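Local coordinates for DUF1425 domain-containing protein (Shewanella loihica, PDB 3O0L), which is of unknown function but belongs to the DUF1425 family, probably a lipoprotein in its natural form, and adopts an all-beta fold that pairs with a second copy, at residues F22-T32 and V100-S111. Sequence-based numbering, arbitrary orientation.
Sequences FHSDVDVSAVT and VRCELYVREAIS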
# COMPACT_ATOMS: atom_id res chain seq x y z
N PHE A 22 -16.21 0.33 12.91
CA PHE A 22 -14.93 -0.27 12.58
C PHE A 22 -13.90 0.73 12.06
O PHE A 22 -14.14 1.43 11.06
CB PHE A 22 -15.14 -1.36 11.54
CG PHE A 22 -13.88 -2.10 11.18
CD1 PHE A 22 -13.39 -3.08 12.04
CD2 PHE A 22 -13.17 -1.82 10.01
CE1 PHE A 22 -12.23 -3.79 11.75
CE2 PHE A 22 -11.98 -2.53 9.71
CZ PHE A 22 -11.52 -3.51 10.58
N HIS A 23 -12.75 0.78 12.72
CA HIS A 23 -11.65 1.66 12.32
C HIS A 23 -10.32 0.88 12.39
O HIS A 23 -9.98 0.31 13.43
CB HIS A 23 -11.62 2.89 13.23
CG HIS A 23 -12.90 3.66 13.25
ND1 HIS A 23 -13.21 4.61 12.29
CD2 HIS A 23 -13.96 3.62 14.09
CE1 HIS A 23 -14.40 5.11 12.54
NE2 HIS A 23 -14.88 4.53 13.63
N SER A 24 -9.60 0.77 11.28
CA SER A 24 -8.28 0.20 11.33
C SER A 24 -7.31 1.09 10.59
O SER A 24 -7.71 1.88 9.78
CB SER A 24 -8.25 -1.18 10.70
OG SER A 24 -8.70 -1.10 9.38
N ASP A 25 -6.04 0.95 10.90
CA ASP A 25 -5.01 1.76 10.31
C ASP A 25 -3.74 0.96 10.43
O ASP A 25 -3.22 0.80 11.53
CB ASP A 25 -4.93 3.09 11.07
CG ASP A 25 -4.06 4.13 10.38
OD1 ASP A 25 -3.26 3.79 9.51
OD2 ASP A 25 -4.21 5.32 10.74
N VAL A 26 -3.28 0.42 9.32
CA VAL A 26 -2.11 -0.44 9.33
C VAL A 26 -1.13 -0.04 8.26
O VAL A 26 -1.51 0.48 7.20
CB VAL A 26 -2.48 -1.89 9.13
CG1 VAL A 26 -3.59 -2.29 10.10
CG2 VAL A 26 -2.87 -2.14 7.68
N ASP A 27 0.15 -0.24 8.56
CA ASP A 27 1.22 -0.01 7.64
C ASP A 27 1.98 -1.31 7.38
O ASP A 27 2.40 -1.97 8.32
CB ASP A 27 2.16 1.04 8.18
CG ASP A 27 3.22 1.41 7.17
OD1 ASP A 27 2.85 1.92 6.10
OD2 ASP A 27 4.41 1.15 7.41
N VAL A 28 2.12 -1.66 6.11
CA VAL A 28 2.73 -2.90 5.68
C VAL A 28 3.95 -2.57 4.82
O VAL A 28 3.84 -1.76 3.89
CB VAL A 28 1.76 -3.74 4.83
CG1 VAL A 28 2.44 -5.02 4.35
CG2 VAL A 28 0.48 -4.04 5.64
N SER A 29 5.10 -3.13 5.17
CA SER A 29 6.28 -3.05 4.32
C SER A 29 7.17 -4.31 4.44
O SER A 29 7.14 -5.00 5.47
CB SER A 29 7.06 -1.78 4.63
OG SER A 29 7.78 -1.96 5.82
N ALA A 30 7.96 -4.58 3.39
CA ALA A 30 8.87 -5.72 3.37
C ALA A 30 10.10 -5.42 2.54
O ALA A 30 10.03 -4.67 1.59
CB ALA A 30 8.17 -6.94 2.77
N VAL A 31 11.21 -6.06 2.90
CA VAL A 31 12.45 -5.98 2.15
C VAL A 31 13.09 -7.36 2.17
O VAL A 31 12.77 -8.16 3.06
CB VAL A 31 13.42 -4.98 2.81
CG1 VAL A 31 12.78 -3.59 2.89
CG2 VAL A 31 13.82 -5.47 4.22
N THR A 32 13.97 -7.66 1.20
CA THR A 32 14.82 -8.88 1.26
C THR A 32 16.21 -8.49 1.71
O THR A 32 16.70 -7.41 1.33
CB THR A 32 14.93 -9.63 -0.07
OG1 THR A 32 15.38 -8.75 -1.10
CG2 THR A 32 13.59 -10.20 -0.48
N VAL A 100 14.59 -14.01 -6.09
CA VAL A 100 15.33 -12.74 -6.01
C VAL A 100 14.57 -11.68 -5.24
O VAL A 100 15.12 -10.67 -4.90
CB VAL A 100 15.68 -12.19 -7.41
CG1 VAL A 100 16.56 -13.23 -8.19
CG2 VAL A 100 14.42 -11.83 -8.19
N ARG A 101 13.30 -11.94 -4.93
CA ARG A 101 12.42 -10.89 -4.42
C ARG A 101 11.24 -11.51 -3.67
O ARG A 101 10.80 -12.57 -4.04
CB ARG A 101 11.93 -10.13 -5.67
CG ARG A 101 10.98 -9.03 -5.51
CD ARG A 101 10.75 -8.33 -6.88
NE ARG A 101 9.98 -9.05 -7.93
CZ ARG A 101 8.65 -9.19 -7.97
NH1 ARG A 101 7.88 -8.76 -6.97
NH2 ARG A 101 8.08 -9.80 -9.00
N CYS A 102 10.77 -10.86 -2.61
CA CYS A 102 9.55 -11.28 -1.93
C CYS A 102 8.53 -10.19 -1.95
O CYS A 102 8.85 -9.02 -2.26
CB CYS A 102 9.81 -11.62 -0.45
SG CYS A 102 9.98 -10.14 0.68
N GLU A 103 7.29 -10.57 -1.63
CA GLU A 103 6.18 -9.65 -1.42
C GLU A 103 5.43 -10.13 -0.18
O GLU A 103 5.23 -11.35 -0.00
CB GLU A 103 5.24 -9.62 -2.64
CG GLU A 103 5.88 -9.10 -3.93
CD GLU A 103 4.99 -9.25 -5.17
OE1 GLU A 103 3.90 -9.87 -5.08
OE2 GLU A 103 5.38 -8.76 -6.25
N LEU A 104 5.07 -9.22 0.71
CA LEU A 104 4.30 -9.52 1.91
C LEU A 104 2.85 -9.18 1.64
O LEU A 104 2.57 -8.07 1.17
CB LEU A 104 4.80 -8.72 3.10
CG LEU A 104 4.06 -8.81 4.44
CD1 LEU A 104 4.01 -10.28 4.92
CD2 LEU A 104 4.71 -7.92 5.48
N TYR A 105 1.93 -10.11 1.91
CA TYR A 105 0.48 -9.88 1.86
C TYR A 105 -0.12 -9.95 3.25
O TYR A 105 0.26 -10.81 4.03
CB TYR A 105 -0.21 -10.93 1.00
CG TYR A 105 0.19 -10.82 -0.44
CD1 TYR A 105 1.34 -11.44 -0.93
CD2 TYR A 105 -0.54 -10.01 -1.30
CE1 TYR A 105 1.71 -11.28 -2.24
CE2 TYR A 105 -0.18 -9.86 -2.62
CZ TYR A 105 0.92 -10.50 -3.08
OH TYR A 105 1.23 -10.30 -4.39
N VAL A 106 -1.03 -9.02 3.56
CA VAL A 106 -1.71 -8.95 4.82
C VAL A 106 -3.18 -8.84 4.54
O VAL A 106 -3.60 -8.05 3.67
CB VAL A 106 -1.25 -7.73 5.66
CG1 VAL A 106 -2.14 -7.50 6.87
CG2 VAL A 106 0.23 -7.87 6.07
N ARG A 107 -3.98 -9.63 5.25
CA ARG A 107 -5.40 -9.51 5.08
C ARG A 107 -6.08 -9.30 6.41
O ARG A 107 -5.60 -9.75 7.44
CB ARG A 107 -5.95 -10.62 4.22
CG ARG A 107 -5.97 -11.92 4.79
CD ARG A 107 -6.36 -12.94 3.71
NE ARG A 107 -6.53 -14.23 4.35
CZ ARG A 107 -6.75 -15.39 3.72
NH1 ARG A 107 -6.84 -15.48 2.39
NH2 ARG A 107 -6.88 -16.47 4.46
N GLU A 108 -7.17 -8.54 6.37
CA GLU A 108 -7.95 -8.24 7.55
C GLU A 108 -9.41 -8.23 7.16
O GLU A 108 -9.75 -7.96 6.01
CB GLU A 108 -7.56 -6.89 8.17
CG GLU A 108 -7.60 -5.74 7.18
CD GLU A 108 -7.45 -4.36 7.82
OE1 GLU A 108 -8.48 -3.83 8.34
OE2 GLU A 108 -6.32 -3.80 7.77
N ALA A 109 -10.25 -8.60 8.10
CA ALA A 109 -11.67 -8.60 7.88
C ALA A 109 -12.13 -7.17 8.16
O ALA A 109 -11.67 -6.57 9.11
CB ALA A 109 -12.36 -9.62 8.83
N ILE A 110 -12.94 -6.60 7.26
CA ILE A 110 -13.62 -5.32 7.47
C ILE A 110 -14.94 -5.67 8.13
O ILE A 110 -15.55 -6.69 7.78
CB ILE A 110 -14.02 -4.63 6.14
CG1 ILE A 110 -12.83 -4.42 5.21
CG2 ILE A 110 -14.74 -3.28 6.41
CD1 ILE A 110 -13.24 -3.90 3.86
N SER A 111 -15.41 -4.87 9.08
CA SER A 111 -16.70 -5.14 9.72
C SER A 111 -17.52 -3.87 9.74
O SER A 111 -17.00 -2.80 9.38
CB SER A 111 -16.49 -5.70 11.13
OG SER A 111 -16.26 -4.67 12.06
O HOH W 1 -6.48 -1.03 7.71
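Ser24 and Glu108 make the polar link between strand 22-32 and strand 101-109. Ser24 OG donates to Glu108 OE1 at 2.9 Å and meets its syn lone pair. A water donates to both Ser24 OG and Glu108 OE2, so serine, water and carboxylate form a closed ring. Both residues are buried, and these bonds hold the carboxylate in an otherwise largely apolar layer. In one of its two modelled positions, Val26 reaches the same group from the other strand, with CG2 3.8 Å from Glu108 OE2.

The aromatic contact lies at the chain end. The Phe22 ring reaches across to the segment after Glu108 because chi1 (-177°) sets CG opposite the backbone N. Ser111 N sits 3.8 Å above the ring plane, over its centre, although Ser111 is poorly ordered. Glu108 OE1 lies at the ring edge, and the ring and carboxylate planes are 75° apart. Replacing Phe22 by an alanine is likely to strip the ring cover from the backbone of Ile110 and Ser111 and open a gap beside Glu108 OE1.

Most of the rest is apolar. Val28 CG2 touches Val106 CG2 at 3.9 Å, while Val28 CG1 meets Leu104 CD2. Ala30 CB packs on Leu104 CB at 3.8 Å. Thr32 CG2 packs on Cys102, 3.6 Å from its backbone N and 3.8 Å from SG.

Strand 101-109 also forms an antiparallel ladder with a strand of the second subunit, which carries its sheet across the interface. Within the chain, the two strands belong to different sheets and run antiparallel at 160°. They pack through side chains, face to face, as in a beta sandwich, consistent with the E-set clan.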